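Putative fumarylacetoacetate hydrolase family protein (Yersinia pestis, PDB 3S52) belongs to the fumarylacetoacetate hydrolase family, with a mixed beta sheet and a smaller antiparallel one, and has no firmly assigned function. Local coordinates at residues S151-N155 with G156-Q160; D104-R108 with E109-G113. One frame throughout, in Å; residues are numbered along the deposited sequence.

Contact 1: residues S151-N155 with G156-Q160; sequences SLTIN and GEIRQ
R159 lies across I154 where two strands meet in a tight beta hairpin. Its CB is 3.7 Å from L152 O. Its CG is 3.8 Å from I154 CB. The chain then bends at chi2 (-77°) and again at chi3 (-71°), which folds the guanidinium back over I154. There R159 NH1 comes 3.8 Å from I154 CG2, and I154 CD1 sits over the centre of one guanidinium face, 4.0 Å above its plane. R159 NH2 gives a hydrogen bond to P200 O. A classic beta bulge lies here: R159 and Q160 both face L152. L152 O accepts two bonds, from R159 N at 2.8 Å and from Q160 N at 3.3 Å, the latter on a lone pair. L152 N gives its own hydrogen to Q160 O at 2.7 Å. A type I' turn from I154 to E157 closes the hairpin, with N155 and G156 at its corners. T153 CG2 packs against the turn, 3.5 Å from G156 C. Strand 149-154 also pairs with strand 206-211, whose L207 touches L152 and I154. H72 of strand 70-80 meets L152, I154 and R159, and so joins the hairpin to the mixed sheet.

Contact 2: residues D104-R108 with E109-G113; sequences DLTLR and ELQAG
L107 O accepts a nearly straight hydrogen bond from Q111 N, 2.9 Å long with an N-H...O angle of 174°. This is the first turn of helix 108-117, and L107 holds its N-cap position, where the chain passes from strand to helix. The next bond of the helix follows at once, from A112 N to R108 O at 2.9 Å. L107 and L110 lie side by side and point the same way. With CG beside the backbone N in both (chi1 -65° and -82°), the two chains run alongside and their CD1 atoms meet at 4.0 Å. F67, F127 and V70 also pack on L107, while L110 touches A124 of helix 122-125. Q111 reaches back from the helix along an extended chain and crosses T106. Its side chain lies about 4 Å from a bound sulfate ion, probably from the crystallisation liquor, and also touches M36, W121 and A124. T106 OG1 takes a hydrogen bond from K125 and has a weak one to D104 O. K125 also forms a salt bridge with D104, which has a second one to K49. T106 CG2 comes 3.6 Å from Q111 OE1.

Overall arrangement
Both contacts are local and partly buried, and each joins two consecutive elements of the chain. Contact 1 turns one strand of the smaller antiparallel sheet into the next. Contact 2 takes the chain from a strand of the mixed sheet into a helix. Their centres are about 20 Å apart and their nearest atoms about 7 Å, so they do not touch. Both nevertheless border strand 70-80, contact 1 through H72 and contact 2 through V70, H71 and E73. In contact 1 the turn is exposed, whereas L152, I154 and Q160 are buried. In contact 2 T106 and L107 are buried and E109 is exposed. Cross-strand bonds dominate the first, helical bonds and leucine packing the second.

Contact 1: residues S151-N155 with G156-Q160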
loop_
_atom_site.group_PDB
_atom_site.type_symbol
_atom_site.label_atom_id
_atom_site.label_comp_id
_atom_site.label_asym_id
_atom_site.label_seq_id
_atom_site.Cartn_x
_atom_site.Cartn_y
_atom_site.Cartn_z
ATOM N N SER A 151 -19.176 -16.047 -6.937
ATOM C CA SER A 151 -20.056 -15.598 -7.997
ATOM C C SER A 151 -20.497 -14.172 -7.738
ATOM O O SER A 151 -20.695 -13.761 -6.595
ATOM C CB SER A 151 -21.262 -16.522 -8.144
ATOM O OG SER A 151 -22.033 -16.517 -6.963
ATOM N N LEU A 152 -20.618 -13.407 -8.811
ATOM C CA LEU A 152 -21.048 -12.031 -8.695
ATOM C C LEU A 152 -22.122 -11.870 -9.722
ATOM O O LEU A 152 -21.894 -12.156 -10.888
ATOM C CB LEU A 152 -19.905 -11.071 -9.017
ATOM C CG LEU A 152 -20.312 -9.601 -9.141
ATOM C CD1 LEU A 152 -20.914 -9.117 -7.814
ATOM C CD2 LEU A 152 -19.127 -8.737 -9.537
ATOM N N THR A 153 -23.297 -11.452 -9.265
ATOM C CA THR A 153 -24.440 -11.190 -10.121
ATOM C C THR A 153 -24.710 -9.695 -10.028
ATOM O O THR A 153 -24.759 -9.139 -8.935
ATOM C CB THR A 153 -25.682 -11.965 -9.626
ATOM O OG1 THR A 153 -25.447 -13.373 -9.752
ATOM C CG2 THR A 153 -26.898 -11.612 -10.423
ATOM N N ILE A 154 -24.838 -9.039 -11.175
ATOM C CA ILE A 154 -25.150 -7.621 -11.204
ATOM C C ILE A 154 -26.428 -7.404 -12.005
ATOM O O ILE A 154 -26.518 -7.814 -13.168
ATOM C CB ILE A 154 -23.987 -6.806 -11.792
ATOM C CG1 ILE A 154 -22.784 -6.854 -10.849
ATOM C CG2 ILE A 154 -24.386 -5.358 -11.995
ATOM C CD1 ILE A 154 -21.622 -6.018 -11.324
ATOM N N ASN A 155 -27.410 -6.785 -11.358
ATOM C CA ASN A 155 -28.737 -6.567 -11.932
ATOM C C ASN A 155 -29.301 -7.859 -12.504
ATOM O O ASN A 155 -29.802 -7.889 -13.627
ATOM C CB ASN A 155 -28.718 -5.459 -13.002
ATOM C CG ASN A 155 -28.121 -4.156 -12.494
ATOM O OD1 ASN A 155 -28.289 -3.781 -11.325
ATOM N ND2 ASN A 155 -27.429 -3.446 -13.378
ATOM N N GLY A 156 -29.206 -8.933 -11.727
ATOM C CA GLY A 156 -29.791 -10.210 -12.112
ATOM C C GLY A 156 -29.024 -11.009 -13.152
ATOM O O GLY A 156 -29.458 -12.093 -13.542
ATOM N N GLU A 157 -27.883 -10.488 -13.599
ATOM C CA GLU A 157 -27.080 -11.159 -14.620
ATOM C C GLU A 157 -25.731 -11.612 -14.062
ATOM O O GLU A 157 -25.002 -10.824 -13.457
ATOM C CB GLU A 157 -26.833 -10.209 -15.792
ATOM C CG GLU A 157 -25.894 -10.783 -16.834
ATOM C CD GLU A 157 -25.366 -9.737 -17.803
ATOM O OE1 GLU A 157 -25.971 -8.650 -17.909
ATOM O OE2 GLU A 157 -24.336 -10.005 -18.457
ATOM N N ILE A 158 -25.381 -12.870 -14.275
ATOM C CA ILE A 158 -24.107 -13.366 -13.760
ATOM C C ILE A 158 -22.969 -12.681 -14.486
ATOM O O ILE A 158 -22.927 -12.666 -15.708
ATOM C CB ILE A 158 -23.946 -14.855 -13.998
ATOM C CG1 ILE A 158 -24.897 -15.629 -13.095
ATOM C CG2 ILE A 158 -22.484 -15.273 -13.758
ATOM C CD1 ILE A 158 -24.995 -17.085 -13.451
ATOM N N ARG A 159 -22.041 -12.131 -13.720
ATOM C CA ARG A 159 -20.907 -11.370 -14.246
ATOM C C ARG A 159 -19.599 -12.142 -14.076
ATOM O O ARG A 159 -18.789 -12.236 -15.004
ATOM C CB ARG A 159 -20.855 -9.974 -13.625
ATOM C CG ARG A 159 -22.082 -9.150 -14.020
ATOM C CD ARG A 159 -21.938 -8.633 -15.435
ATOM N NE ARG A 159 -20.915 -7.598 -15.438
ATOM C CZ ARG A 159 -21.163 -6.294 -15.327
ATOM N NH1 ARG A 159 -22.420 -5.849 -15.246
ATOM N NH2 ARG A 159 -20.145 -5.438 -15.312
ATOM N N GLN A 160 -19.337 -12.577 -12.851
ATOM C CA GLN A 160 -18.243 -13.507 -12.610
ATOM C C GLN A 160 -18.746 -14.744 -11.875
ATOM O O GLN A 160 -19.622 -14.649 -11.011
ATOM C CB GLN A 160 -17.132 -12.826 -11.821
ATOM C CG GLN A 160 -16.647 -11.521 -12.441
ATOM C CD GLN A 160 -15.471 -10.952 -11.689
ATOM O OE1 GLN A 160 -15.616 -10.022 -10.900
ATOM N NE2 GLN A 160 -14.294 -11.522 -11.916
HETATM O O HOH W 1 -28.001 -8.885 -9.199
#

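Contact 2: residues D104-R108 with E109-G113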
loop_
_atom_site.group_PDB
_atom_site.type_symbol
_atom_site.label_atom_id
_atom_site.label_comp_id
_atom_site.label_asym_id
_atom_site.label_seq_id
_atom_site.Cartn_x
_atom_site.Cartn_y
_atom_site.Cartn_z
ATOM N N ASP A 104 -12.075 -6.281 -5.478
ATOM C CA ASP A 104 -10.920 -5.439 -5.646
ATOM C C ASP A 104 -11.369 -4.509 -6.755
ATOM O O ASP A 104 -11.217 -4.816 -7.946
ATOM C CB ASP A 104 -9.740 -6.338 -6.070
ATOM C CG ASP A 104 -8.573 -5.574 -6.707
ATOM O OD1 ASP A 104 -8.498 -4.329 -6.593
ATOM O OD2 ASP A 104 -7.707 -6.254 -7.314
ATOM N N LEU A 105 -11.835 -3.324 -6.356
ATOM C CA LEU A 105 -12.357 -2.348 -7.314
ATOM C C LEU A 105 -11.192 -1.620 -7.938
ATOM O O LEU A 105 -10.260 -1.213 -7.247
ATOM C CB LEU A 105 -13.288 -1.317 -6.661
ATOM C CG LEU A 105 -14.533 -1.768 -5.890
ATOM C CD1 LEU A 105 -15.293 -0.550 -5.400
ATOM C CD2 LEU A 105 -15.419 -2.640 -6.751
ATOM N N THR A 106 -11.269 -1.408 -9.242
ATOM C CA THR A 106 -10.108 -0.960 -9.983
ATOM C C THR A 106 -10.516 0.148 -10.925
ATOM O O THR A 106 -11.527 0.030 -11.610
ATOM C CB THR A 106 -9.535 -2.123 -10.811
ATOM O OG1 THR A 106 -9.140 -3.186 -9.933
ATOM C CG2 THR A 106 -8.319 -1.663 -11.662
ATOM N N LEU A 107 -9.723 1.207 -11.011
ATOM C CA LEU A 107 -10.043 2.198 -12.023
ATOM C C LEU A 107 -9.284 1.702 -13.227
ATOM O O LEU A 107 -8.096 1.961 -13.396
ATOM C CB LEU A 107 -9.550 3.577 -11.578
ATOM C CG LEU A 107 -10.278 4.085 -10.321
ATOM C CD1 LEU A 107 -9.645 5.358 -9.736
ATOM C CD2 LEU A 107 -11.747 4.306 -10.624
ATOM N N ARG A 108 -10.013 1.037 -14.112
ATOM C CA ARG A 108 -9.376 0.182 -15.103
ATOM C C ARG A 108 -8.646 1.008 -16.145
ATOM O O ARG A 108 -7.582 0.612 -16.610
ATOM C CB ARG A 108 -10.401 -0.732 -15.781
ATOM C CG ARG A 108 -9.803 -1.676 -16.818
ATOM C CD ARG A 108 -10.846 -2.618 -17.415
ATOM N NE ARG A 108 -10.250 -3.533 -18.391
ATOM C CZ ARG A 108 -10.877 -4.580 -18.926
ATOM N NH1 ARG A 108 -12.128 -4.865 -18.584
ATOM N NH2 ARG A 108 -10.249 -5.350 -19.804
ATOM N N GLU A 109 -9.233 2.143 -16.522
ATOM C CA GLU A 109 -8.616 3.036 -17.495
ATOM C C GLU A 109 -7.303 3.592 -16.961
ATOM O O GLU A 109 -6.298 3.599 -17.668
ATOM C CB GLU A 109 -9.566 4.186 -17.877
ATOM C CG GLU A 109 -10.890 3.737 -18.512
ATOM C CD GLU A 109 -11.913 4.871 -18.631
ATOM O OE1 GLU A 109 -11.536 5.981 -19.078
ATOM O OE2 GLU A 109 -13.095 4.654 -18.271
ATOM N N LEU A 110 -7.309 4.063 -15.718
ATOM C CA LEU A 110 -6.068 4.546 -15.099
ATOM C C LEU A 110 -5.039 3.427 -15.024
ATOM O O LEU A 110 -3.885 3.607 -15.424
ATOM C CB LEU A 110 -6.310 5.104 -13.694
ATOM C CG LEU A 110 -6.829 6.524 -13.497
ATOM C CD1 LEU A 110 -6.784 6.888 -12.017
ATOM C CD2 LEU A 110 -6.017 7.513 -14.305
ATOM N N GLN A 111 -5.450 2.271 -14.507
ATOM C CA GLN A 111 -4.537 1.131 -14.416
ATOM C C GLN A 111 -3.877 0.852 -15.758
ATOM O O GLN A 111 -2.661 0.667 -15.837
ATOM C CB GLN A 111 -5.248 -0.136 -13.948
ATOM C CG GLN A 111 -4.257 -1.273 -13.595
ATOM C CD GLN A 111 -4.937 -2.624 -13.482
ATOM O OE1 GLN A 111 -5.983 -2.847 -14.083
ATOM N NE2 GLN A 111 -4.342 -3.534 -12.719
ATOM N N ALA A 112 -4.667 0.838 -16.823
ATOM C CA ALA A 112 -4.087 0.591 -18.144
ATOM C C ALA A 112 -3.013 1.629 -18.487
ATOM O O ALA A 112 -1.970 1.295 -19.038
ATOM C CB ALA A 112 -5.152 0.548 -19.197
ATOM N N GLY A 113 -3.254 2.887 -18.146
ATOM C CA GLY A 113 -2.252 3.918 -18.378
ATOM C C GLY A 113 -0.994 3.706 -17.542
ATOM O O GLY A 113 0.120 3.861 -18.040
#